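Local coordinates for protein D-alanine--D-alanine ligase (Coxiella burnetii, PDB 3TQT) that joins two D-alanines into D-alanyl-D-alanine at the expense of ATP, probably supplying the dipeptide for peptidoglycan synthesis, at residues Leu5-Leu10 with Ala35-Ser40; Val102-His107 with Leu125-Ala130; Gly238-Ser243 with Ile286-Phe291; Pro245-Pro250 with Thr271-Ser276. One frame throughout, in Å; residues are numbered along the deposited sequence.

Contact 1: residues Leu5-Leu10 with Ala35-Ser40; sequences LHISVL and AKYLIS
Five backbone hydrogen bonds join Leu5-Leu10 to Ala35-Ser40, where strands 5-10 and 37-40 run parallel as the two strands of a beta-alpha-beta unit whose connecting helix is 18-31; the first bond falls on Lys36, just ahead of its strand. Donors come from both segments in turn: Leu5 N to Lys36 O, Leu38 N to Leu5 O, Ile7 N to Leu38 O, Ser40 N to Ile7 O and Val9 N to Ser40 O. Straightness varies from 154° at the hydrogen of Leu38 N to 175° at that of Ser40 N. The short segment axes diverge by 26°, the twist expected of a parallel sheet.

On the face carrying Leu5, Ile7 and Tyr37, the two aliphatic side chains pack against the phenol ring. Ile7 CG1 comes obliquely to within 3.3 Å of Tyr37 CD1, while Leu5 runs alongside the ring and brings its CB to 4.0 Å from Tyr37 CD1. Lys36 CB, from the preceding residue, lies over the centre of one ring face. Further out, the Tyr37 hydroxyl bonds to Asp345 and its ring touches Ile348, both of helix 340-370, which packs on this face.

The other face holds His6 and Leu38, side by side. With CG anti to its carbonyl carbon, His6 swings its imidazole over the neighbouring strand, where CE1 lies 3.3 Å from Leu38 CD1. One water donates to Leu38 O at 2.8 Å, bonds to Ser40 OG at 2.6 Å, and lies in the imidazole plane, 3.3 Å from His6 ND1.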
# COMPACT_ATOMS: atom_id res chain seq x y z
N LEU A 5 -24.72 3.97 -14.57
CA LEU A 5 -23.47 3.38 -14.13
C LEU A 5 -23.77 2.57 -12.89
O LEU A 5 -24.50 3.03 -12.02
CB LEU A 5 -22.47 4.47 -13.76
CG LEU A 5 -21.86 5.25 -14.92
CD1 LEU A 5 -21.05 6.43 -14.40
CD2 LEU A 5 -20.98 4.31 -15.73
N HIS A 6 -23.20 1.37 -12.80
CA HIS A 6 -23.36 0.56 -11.60
C HIS A 6 -22.31 0.94 -10.57
O HIS A 6 -21.12 0.85 -10.84
CB HIS A 6 -23.20 -0.93 -11.92
CG HIS A 6 -24.36 -1.51 -12.66
ND1 HIS A 6 -25.45 -2.05 -12.01
CD2 HIS A 6 -24.60 -1.65 -13.98
CE1 HIS A 6 -26.32 -2.50 -12.91
NE2 HIS A 6 -25.82 -2.26 -14.11
N ILE A 7 -22.76 1.37 -9.40
CA ILE A 7 -21.87 1.76 -8.34
C ILE A 7 -22.04 0.77 -7.20
O ILE A 7 -23.17 0.49 -6.78
CB ILE A 7 -22.24 3.17 -7.84
CG1 ILE A 7 -22.30 4.15 -9.01
CG2 ILE A 7 -21.27 3.64 -6.77
CD1 ILE A 7 -20.97 4.35 -9.72
N SER A 8 -20.93 0.22 -6.72
CA SER A 8 -20.93 -0.63 -5.53
C SER A 8 -20.33 0.11 -4.35
O SER A 8 -19.20 0.60 -4.40
CB SER A 8 -20.12 -1.90 -5.79
OG SER A 8 -20.86 -2.81 -6.58
N VAL A 9 -21.09 0.22 -3.27
CA VAL A 9 -20.58 0.87 -2.07
C VAL A 9 -20.18 -0.21 -1.07
O VAL A 9 -21.00 -1.06 -0.72
CB VAL A 9 -21.61 1.83 -1.47
CG1 VAL A 9 -21.03 2.56 -0.24
CG2 VAL A 9 -22.06 2.82 -2.54
N LEU A 10 -18.91 -0.21 -0.66
CA LEU A 10 -18.42 -1.21 0.29
C LEU A 10 -18.44 -0.65 1.69
O LEU A 10 -17.93 0.44 1.93
CB LEU A 10 -16.99 -1.63 -0.05
CG LEU A 10 -16.75 -2.64 -1.17
CD1 LEU A 10 -17.72 -2.45 -2.33
CD2 LEU A 10 -15.29 -2.56 -1.65
N ALA A 35 -30.69 9.16 -10.65
CA ALA A 35 -30.79 9.25 -12.11
C ALA A 35 -29.56 8.68 -12.80
O ALA A 35 -29.64 8.19 -13.92
CB ALA A 35 -31.02 10.69 -12.55
N LYS A 36 -28.41 8.73 -12.13
CA LYS A 36 -27.15 8.37 -12.78
C LYS A 36 -26.69 6.96 -12.45
O LYS A 36 -25.92 6.37 -13.20
CB LYS A 36 -26.04 9.32 -12.36
CG LYS A 36 -26.55 10.66 -11.95
CD LYS A 36 -26.17 11.72 -12.94
CE LYS A 36 -24.94 12.46 -12.47
NZ LYS A 36 -24.71 13.63 -13.34
N TYR A 37 -27.14 6.43 -11.31
CA TYR A 37 -26.51 5.24 -10.76
C TYR A 37 -27.48 4.16 -10.38
O TYR A 37 -28.55 4.44 -9.84
CB TYR A 37 -25.70 5.61 -9.52
CG TYR A 37 -24.75 6.75 -9.74
CD1 TYR A 37 -23.71 6.63 -10.66
CD2 TYR A 37 -24.88 7.94 -9.04
CE1 TYR A 37 -22.84 7.67 -10.88
CE2 TYR A 37 -24.01 8.99 -9.26
CZ TYR A 37 -22.99 8.84 -10.18
OH TYR A 37 -22.11 9.88 -10.41
N LEU A 38 -27.10 2.92 -10.66
CA LEU A 38 -27.74 1.77 -10.05
C LEU A 38 -26.82 1.40 -8.90
O LEU A 38 -25.66 1.07 -9.12
CB LEU A 38 -27.86 0.61 -11.02
CG LEU A 38 -28.90 0.77 -12.12
CD1 LEU A 38 -28.82 -0.42 -13.05
CD2 LEU A 38 -30.29 0.90 -11.51
N ILE A 39 -27.34 1.48 -7.69
CA ILE A 39 -26.50 1.37 -6.51
C ILE A 39 -26.62 -0.03 -5.92
O ILE A 39 -27.73 -0.54 -5.72
CB ILE A 39 -26.92 2.42 -5.46
CG1 ILE A 39 -26.88 3.81 -6.09
CG2 ILE A 39 -26.06 2.32 -4.19
CD1 ILE A 39 -27.70 4.84 -5.35
N SER A 40 -25.47 -0.66 -5.69
CA SER A 40 -25.39 -1.92 -4.95
C SER A 40 -24.55 -1.68 -3.71
O SER A 40 -23.60 -0.90 -3.73
CB SER A 40 -24.76 -3.02 -5.80
OG SER A 40 -25.52 -3.30 -6.95
O HOH W 1 -24.84 -1.60 -8.83

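Contact 2: residues Val102-His107 with Leu125-Ala130; sequences VFPMVH and LPYVGA
The Phe103 ring receives Val128 over one face, with Val128 CG2 at 3.9 Å from the ring centroid and 17° off the normal, a CH-pi contact. Both methyls of the valine spread over the ring: CG2 near Phe103 CD1 and CG1 at 3.8 Å from Phe103 CE2. With CG1 anti to the backbone N (chi1 168°) and CG2 anti to the carbonyl carbon, both come down on the same face. The Tyr127 ring has Leu125 O and Ala130 O in its plane at the edge, and Pro104 CG approaches it obliquely, 4.2 Å from Tyr127 CD1. Its hydroxyl bonds to Glu121, and Arg354 makes a cation-pi contact with the ring.

Two backbone bonds fix the pairing. Val102 N gives to Pro126 O at 2.9 Å, and Val128 N gives to Val102 O at 2.8 Å, the latter with a C=O...N angle of 172°. Together they bracket the single bridge between Val102 and Tyr127. Beside it, Val102 CG2 meets Leu125 CD1 at 3.9 Å, and Pro104 CD rests 3.3 Å from Val128 O.

Phe103 also touches Ile28 of helix 18-31 and Leu344 and Leu347 of helix 340-370, which places the contact in a buried core. The geometry is that of a loop, here between helices 115-122 and 132-139, docked on edge strand 101-104 of the sheet of the N-terminal domain, which is related to Rossmann-type folds.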
# COMPACT_ATOMS: atom_id res chain seq x y z
N VAL A 102 -16.35 1.35 -7.77
CA VAL A 102 -16.53 0.93 -6.38
C VAL A 102 -16.24 2.11 -5.47
O VAL A 102 -15.31 2.87 -5.70
CB VAL A 102 -15.61 -0.26 -6.04
CG1 VAL A 102 -15.67 -0.58 -4.57
CG2 VAL A 102 -15.98 -1.47 -6.90
N PHE A 103 -17.07 2.26 -4.44
CA PHE A 103 -16.88 3.32 -3.48
C PHE A 103 -16.48 2.64 -2.17
O PHE A 103 -17.33 2.18 -1.43
CB PHE A 103 -18.19 4.08 -3.31
CG PHE A 103 -18.02 5.54 -3.01
CD1 PHE A 103 -18.58 6.50 -3.84
CD2 PHE A 103 -17.29 5.95 -1.91
CE1 PHE A 103 -18.42 7.83 -3.57
CE2 PHE A 103 -17.14 7.29 -1.63
CZ PHE A 103 -17.70 8.23 -2.46
N PRO A 104 -15.16 2.52 -1.92
CA PRO A 104 -14.74 1.85 -0.70
C PRO A 104 -15.11 2.77 0.47
O PRO A 104 -14.69 3.93 0.49
CB PRO A 104 -13.21 1.75 -0.86
CG PRO A 104 -12.89 2.27 -2.22
CD PRO A 104 -14.04 3.12 -2.65
N MET A 105 -15.92 2.28 1.40
CA MET A 105 -16.33 3.15 2.48
C MET A 105 -16.18 2.38 3.77
O MET A 105 -16.99 2.49 4.68
CB MET A 105 -17.75 3.67 2.28
CG MET A 105 -18.17 4.79 3.24
SD MET A 105 -16.97 6.13 3.49
CE MET A 105 -16.54 6.52 1.78
N VAL A 106 -15.11 1.59 3.82
CA VAL A 106 -14.69 0.95 5.04
C VAL A 106 -13.60 1.81 5.68
O VAL A 106 -12.55 2.04 5.08
CB VAL A 106 -14.14 -0.46 4.76
CG1 VAL A 106 -13.51 -1.04 6.02
CG2 VAL A 106 -15.25 -1.36 4.24
N HIS A 107 -13.87 2.30 6.89
CA HIS A 107 -12.90 3.12 7.63
C HIS A 107 -11.92 2.23 8.39
O HIS A 107 -12.28 1.16 8.87
CB HIS A 107 -13.59 4.06 8.62
CG HIS A 107 -14.73 4.84 8.04
ND1 HIS A 107 -14.56 5.81 7.08
CD2 HIS A 107 -16.06 4.80 8.30
CE1 HIS A 107 -15.74 6.33 6.76
NE2 HIS A 107 -16.66 5.73 7.49
N LEU A 125 -10.94 -2.91 -11.10
CA LEU A 125 -12.13 -2.09 -10.99
C LEU A 125 -11.78 -0.64 -10.69
O LEU A 125 -10.89 -0.38 -9.88
CB LEU A 125 -13.03 -2.60 -9.89
CG LEU A 125 -13.67 -3.97 -10.10
CD1 LEU A 125 -14.34 -4.42 -8.82
CD2 LEU A 125 -14.67 -3.91 -11.26
N PRO A 126 -12.49 0.30 -11.32
CA PRO A 126 -12.30 1.69 -10.87
C PRO A 126 -12.80 1.80 -9.43
O PRO A 126 -13.79 1.16 -9.07
CB PRO A 126 -13.21 2.50 -11.81
CG PRO A 126 -13.46 1.58 -12.99
CD PRO A 126 -13.45 0.19 -12.43
N TYR A 127 -12.12 2.59 -8.61
CA TYR A 127 -12.61 2.80 -7.25
C TYR A 127 -12.27 4.20 -6.74
O TYR A 127 -11.27 4.81 -7.14
CB TYR A 127 -12.09 1.73 -6.30
CG TYR A 127 -10.59 1.69 -6.16
CD1 TYR A 127 -9.95 2.41 -5.15
CD2 TYR A 127 -9.82 0.92 -7.02
CE1 TYR A 127 -8.59 2.37 -5.01
CE2 TYR A 127 -8.44 0.87 -6.89
CZ TYR A 127 -7.84 1.59 -5.88
OH TYR A 127 -6.48 1.54 -5.77
N VAL A 128 -13.12 4.68 -5.85
CA VAL A 128 -12.97 6.02 -5.32
C VAL A 128 -11.82 6.14 -4.32
O VAL A 128 -11.59 5.23 -3.51
CB VAL A 128 -14.27 6.48 -4.67
CG1 VAL A 128 -14.04 7.77 -3.86
CG2 VAL A 128 -15.34 6.65 -5.74
N GLY A 129 -11.10 7.24 -4.40
CA GLY A 129 -10.15 7.59 -3.36
C GLY A 129 -8.73 7.09 -3.56
O GLY A 129 -8.33 6.73 -4.66
N ALA A 130 -7.98 7.07 -2.46
CA ALA A 130 -6.55 6.81 -2.48
C ALA A 130 -6.28 5.42 -3.00
O ALA A 130 -7.02 4.50 -2.68
CB ALA A 130 -6.00 6.96 -1.07

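Contact 3: residues Gly238-Ser243 with Ile286-Phe291; sequences GAPKAS and IAIDAF
Ile288 reaches from the helix to the strand, its CB on the side of the helix that faces 238-243. From CB one branch, CG2, goes to the proline ring, 4.1 Å from Pro240 CB. The other, CG1, stands anti to the carbonyl carbon (chi1 -75°) and passes Pro240 O at 3.7 Å on its way to Ala242. The chain then extends (chi2 162°), and the terminal CD1 settles between the carbonyl and the next inward-facing residue, 3.6 Å from Pro240 O and 3.8 Å from Ala242 CB. One side chain therefore bridges two residues that sit two apart in the chain, Pro240 just before the strand and Ala242 on it, while the intervening Lys241 points its side chain the other way.

One turn further along the helix, Phe291 meets the same proline. Its CD2 lies 3.6 Å from Pro240 CG and 3.8 Å from Pro240 CB, the ring and the pyrrolidine crossing obliquely. No hydrogen bond links the two segments, so the join is apolar packing alone, burying 248 Å² in total.

Val234, on neighbouring strand 228-236, touches Pro240, Ala287 and Phe291 and extends the same layer, as do Val302 and Ala300 of strand 298-306. Ala239, on the turn before Pro240, packs on Arg164 of the second subunit. Helix 277-293 packed on one face of the antiparallel sheet is part of the alpha/beta architecture of the ATP-grasp domain.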
# COMPACT_ATOMS: atom_id res chain seq x y z
N GLY A 238 -5.12 14.85 -10.15
CA GLY A 238 -3.94 15.64 -10.43
C GLY A 238 -4.06 17.10 -10.02
O GLY A 238 -3.06 17.70 -9.62
N ALA A 239 -5.26 17.66 -10.13
CA ALA A 239 -5.48 19.07 -9.80
C ALA A 239 -6.43 19.23 -8.61
O ALA A 239 -7.57 19.63 -8.77
CB ALA A 239 -6.02 19.82 -11.00
N PRO A 240 -5.93 18.92 -7.40
CA PRO A 240 -6.74 18.89 -6.18
C PRO A 240 -7.26 20.26 -5.79
O PRO A 240 -6.57 21.26 -5.97
CB PRO A 240 -5.74 18.40 -5.11
CG PRO A 240 -4.55 17.89 -5.87
CD PRO A 240 -4.50 18.69 -7.13
N LYS A 241 -8.49 20.29 -5.27
CA LYS A 241 -9.11 21.50 -4.76
C LYS A 241 -9.36 21.33 -3.28
O LYS A 241 -9.57 20.22 -2.80
CB LYS A 241 -10.45 21.77 -5.47
CG LYS A 241 -10.31 22.12 -6.95
CD LYS A 241 -11.68 22.31 -7.59
CE LYS A 241 -12.56 21.07 -7.45
NZ LYS A 241 -13.83 21.14 -8.24
N ALA A 242 -9.31 22.43 -2.55
CA ALA A 242 -9.46 22.36 -1.10
C ALA A 242 -10.72 23.09 -0.67
O ALA A 242 -11.06 24.14 -1.21
CB ALA A 242 -8.23 22.96 -0.44
N SER A 243 -11.43 22.51 0.30
CA SER A 243 -12.63 23.12 0.86
C SER A 243 -12.25 24.28 1.76
O SER A 243 -11.08 24.49 2.06
CB SER A 243 -13.40 22.10 1.69
OG SER A 243 -12.67 21.79 2.88
N ILE A 286 -1.55 23.93 1.88
CA ILE A 286 -0.81 22.82 2.45
C ILE A 286 -1.62 21.54 2.32
O ILE A 286 -1.07 20.48 2.04
CB ILE A 286 -0.46 23.07 3.93
CG1 ILE A 286 0.50 24.26 4.04
CG2 ILE A 286 0.20 21.84 4.54
CD1 ILE A 286 0.84 24.62 5.46
N ALA A 287 -2.93 21.64 2.50
CA ALA A 287 -3.78 20.46 2.29
C ALA A 287 -3.60 19.89 0.88
O ALA A 287 -3.45 18.68 0.69
CB ALA A 287 -5.24 20.78 2.57
N ILE A 288 -3.63 20.78 -0.11
CA ILE A 288 -3.44 20.38 -1.50
C ILE A 288 -2.04 19.83 -1.73
O ILE A 288 -1.88 18.80 -2.37
CB ILE A 288 -3.69 21.56 -2.46
CG1 ILE A 288 -5.19 21.83 -2.57
CG2 ILE A 288 -3.09 21.27 -3.81
CD1 ILE A 288 -5.51 23.20 -3.12
N ASP A 289 -1.03 20.52 -1.20
CA ASP A 289 0.35 20.06 -1.36
C ASP A 289 0.59 18.70 -0.69
O ASP A 289 1.28 17.85 -1.23
CB ASP A 289 1.32 21.09 -0.82
CG ASP A 289 1.33 22.37 -1.65
OD1 ASP A 289 0.72 22.39 -2.73
OD2 ASP A 289 1.96 23.35 -1.21
N ALA A 290 0.03 18.53 0.50
CA ALA A 290 0.14 17.28 1.24
C ALA A 290 -0.52 16.14 0.45
O ALA A 290 0.02 15.06 0.32
CB ALA A 290 -0.52 17.42 2.60
N PHE A 291 -1.73 16.41 -0.03
CA PHE A 291 -2.49 15.48 -0.85
C PHE A 291 -1.62 15.00 -2.00
O PHE A 291 -1.53 13.80 -2.29
CB PHE A 291 -3.72 16.22 -1.40
CG PHE A 291 -4.69 15.34 -2.15
CD1 PHE A 291 -5.76 14.75 -1.49
CD2 PHE A 291 -4.54 15.14 -3.50
CE1 PHE A 291 -6.66 13.96 -2.19
CE2 PHE A 291 -5.43 14.35 -4.20
CZ PHE A 291 -6.49 13.76 -3.54

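Contact 4: residues Pro245-Pro250 with Thr271-Ser276; sequences PGEIIP and TSVDLS
Val273 packs against Glu247, its CG1 methyl leading. That methyl stands 3.3 Å from Glu247 CB and 3.4 Å from Glu247 N, and reaches the peptide before it at 3.5 Å from Gly246 C. A chi1 of -42° turns CG1 anti to the carbonyl carbon of Val273 and thereby onto the strand. The other methyl, CG2, is directed to the neighbouring proline instead, at the longer distance of 4.5 Å from Pro245 CB. Pro245 is also approached by Leu275, whose CD1 comes to 4.1 Å from Pro245 CB; the same carbon of the proline thus meets two side chains of the loop.

Gly246 lies against Thr271 through main chain, CA to CA at 4.2 Å, and the Thr271 side chain is directed away from the strand toward Lys331 and Ala335 of helix 328-335. No hydrogen bond spans the two segments. The hydrogen-bonded neighbour of strand 241-249 on this side is strand 268-270, an outermost strand of the five-stranded antiparallel sheet in the ATP-grasp domain, and Thr271-Ser276 is the loop that leaves it for helix 277-293. Leu275 touches Thr280 and Ile283 of that helix, and Ser276 caps its start through OG, bonded to Val279 N.

The Glu247 chain runs out extended past the valine, CG anti to the backbone N (chi1 173°), bringing OE1 to Arg228. There it forms a salt bridge with this residue of the predicted ATP-binding range, while Asp274 OD1 makes only a weak, long ion pair with the same arginine.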
# COMPACT_ATOMS: atom_id res chain seq x y z
N PRO A 245 -11.78 25.56 5.37
CA PRO A 245 -11.35 24.82 6.56
C PRO A 245 -12.51 24.64 7.53
O PRO A 245 -13.41 25.48 7.57
CB PRO A 245 -10.32 25.77 7.20
CG PRO A 245 -9.93 26.73 6.12
CD PRO A 245 -11.15 26.88 5.28
N GLY A 246 -12.51 23.55 8.27
CA GLY A 246 -13.48 23.35 9.34
C GLY A 246 -12.71 23.16 10.62
O GLY A 246 -11.48 23.07 10.61
N GLU A 247 -13.43 23.09 11.74
CA GLU A 247 -12.79 22.87 13.02
C GLU A 247 -13.49 21.78 13.80
O GLU A 247 -14.71 21.61 13.71
CB GLU A 247 -12.74 24.16 13.84
CG GLU A 247 -12.24 23.95 15.27
CD GLU A 247 -12.06 25.26 16.03
OE1 GLU A 247 -12.75 26.24 15.70
OE2 GLU A 247 -11.21 25.30 16.94
N ILE A 248 -12.71 21.04 14.57
CA ILE A 248 -13.28 20.06 15.46
C ILE A 248 -12.75 20.38 16.84
O ILE A 248 -11.60 20.78 16.99
CB ILE A 248 -12.89 18.62 15.05
CG1 ILE A 248 -13.71 17.60 15.85
CG2 ILE A 248 -11.40 18.39 15.25
CD1 ILE A 248 -13.39 16.15 15.51
N ILE A 249 -13.62 20.24 17.83
CA ILE A 249 -13.22 20.46 19.21
C ILE A 249 -13.52 19.21 20.02
O ILE A 249 -14.67 18.92 20.33
CB ILE A 249 -13.94 21.66 19.84
CG1 ILE A 249 -13.83 22.89 18.95
CG2 ILE A 249 -13.37 21.93 21.25
CD1 ILE A 249 -14.93 22.98 17.91
N PRO A 250 -12.47 18.46 20.33
CA PRO A 250 -12.60 17.28 21.20
C PRO A 250 -13.29 17.67 22.50
O PRO A 250 -13.04 18.75 23.03
CB PRO A 250 -11.15 16.86 21.45
CG PRO A 250 -10.28 17.98 20.89
CD PRO A 250 -11.10 18.62 19.82
N THR A 271 -18.12 24.12 10.39
CA THR A 271 -17.49 24.48 9.13
C THR A 271 -17.19 25.97 9.15
O THR A 271 -16.60 26.51 8.21
CB THR A 271 -18.41 24.11 7.96
OG1 THR A 271 -19.71 24.68 8.18
CG2 THR A 271 -18.53 22.60 7.86
N SER A 272 -17.60 26.64 10.22
CA SER A 272 -17.31 28.06 10.41
C SER A 272 -16.24 28.24 11.47
O SER A 272 -16.49 28.06 12.65
CB SER A 272 -18.57 28.84 10.81
OG SER A 272 -19.38 29.11 9.68
N VAL A 273 -15.04 28.58 11.03
CA VAL A 273 -13.95 28.87 11.94
C VAL A 273 -13.51 30.27 11.58
O VAL A 273 -13.59 30.65 10.42
CB VAL A 273 -12.80 27.88 11.73
CG1 VAL A 273 -13.34 26.48 11.52
CG2 VAL A 273 -11.99 28.27 10.52
N ASP A 274 -13.08 31.06 12.56
CA ASP A 274 -12.69 32.44 12.23
C ASP A 274 -11.18 32.63 12.12
O ASP A 274 -10.55 33.30 12.94
CB ASP A 274 -13.38 33.47 13.15
CG ASP A 274 -12.67 33.65 14.48
OD1 ASP A 274 -12.06 32.68 14.97
OD2 ASP A 274 -12.75 34.77 15.03
N LEU A 275 -10.62 32.04 11.07
CA LEU A 275 -9.20 32.12 10.78
C LEU A 275 -8.94 33.28 9.83
O LEU A 275 -9.77 33.59 8.97
CB LEU A 275 -8.73 30.83 10.11
CG LEU A 275 -8.90 29.50 10.85
CD1 LEU A 275 -8.69 28.35 9.89
CD2 LEU A 275 -7.93 29.42 12.01
N SER A 276 -7.76 33.88 9.96
CA SER A 276 -7.37 34.97 9.08
C SER A 276 -7.37 34.52 7.63
O SER A 276 -7.39 33.32 7.33
CB SER A 276 -5.98 35.47 9.45
OG SER A 276 -5.00 34.47 9.17

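Overall arrangement
From the N terminus, contact 1 comes first, closing the loop around helix 18-31 by pairing strands 5-12 and 37-44. Contact 2 follows in series and closes a shorter loop containing helix 115-122. The two touch, because strand 101-104 lies beside strand 5-12 in the same sheet: Ser8 O to Phe103 N, at 2.7 Å, is a probable hydrogen bond. In the ATP-grasp part, contact 3 spans from strand 241-249 to helix 277-293, and contact 4 opens and closes within that span, using the same strand further along. Contacts 2 and 3, on the two sides of this division, have nearest atoms about 7 Å apart without touching.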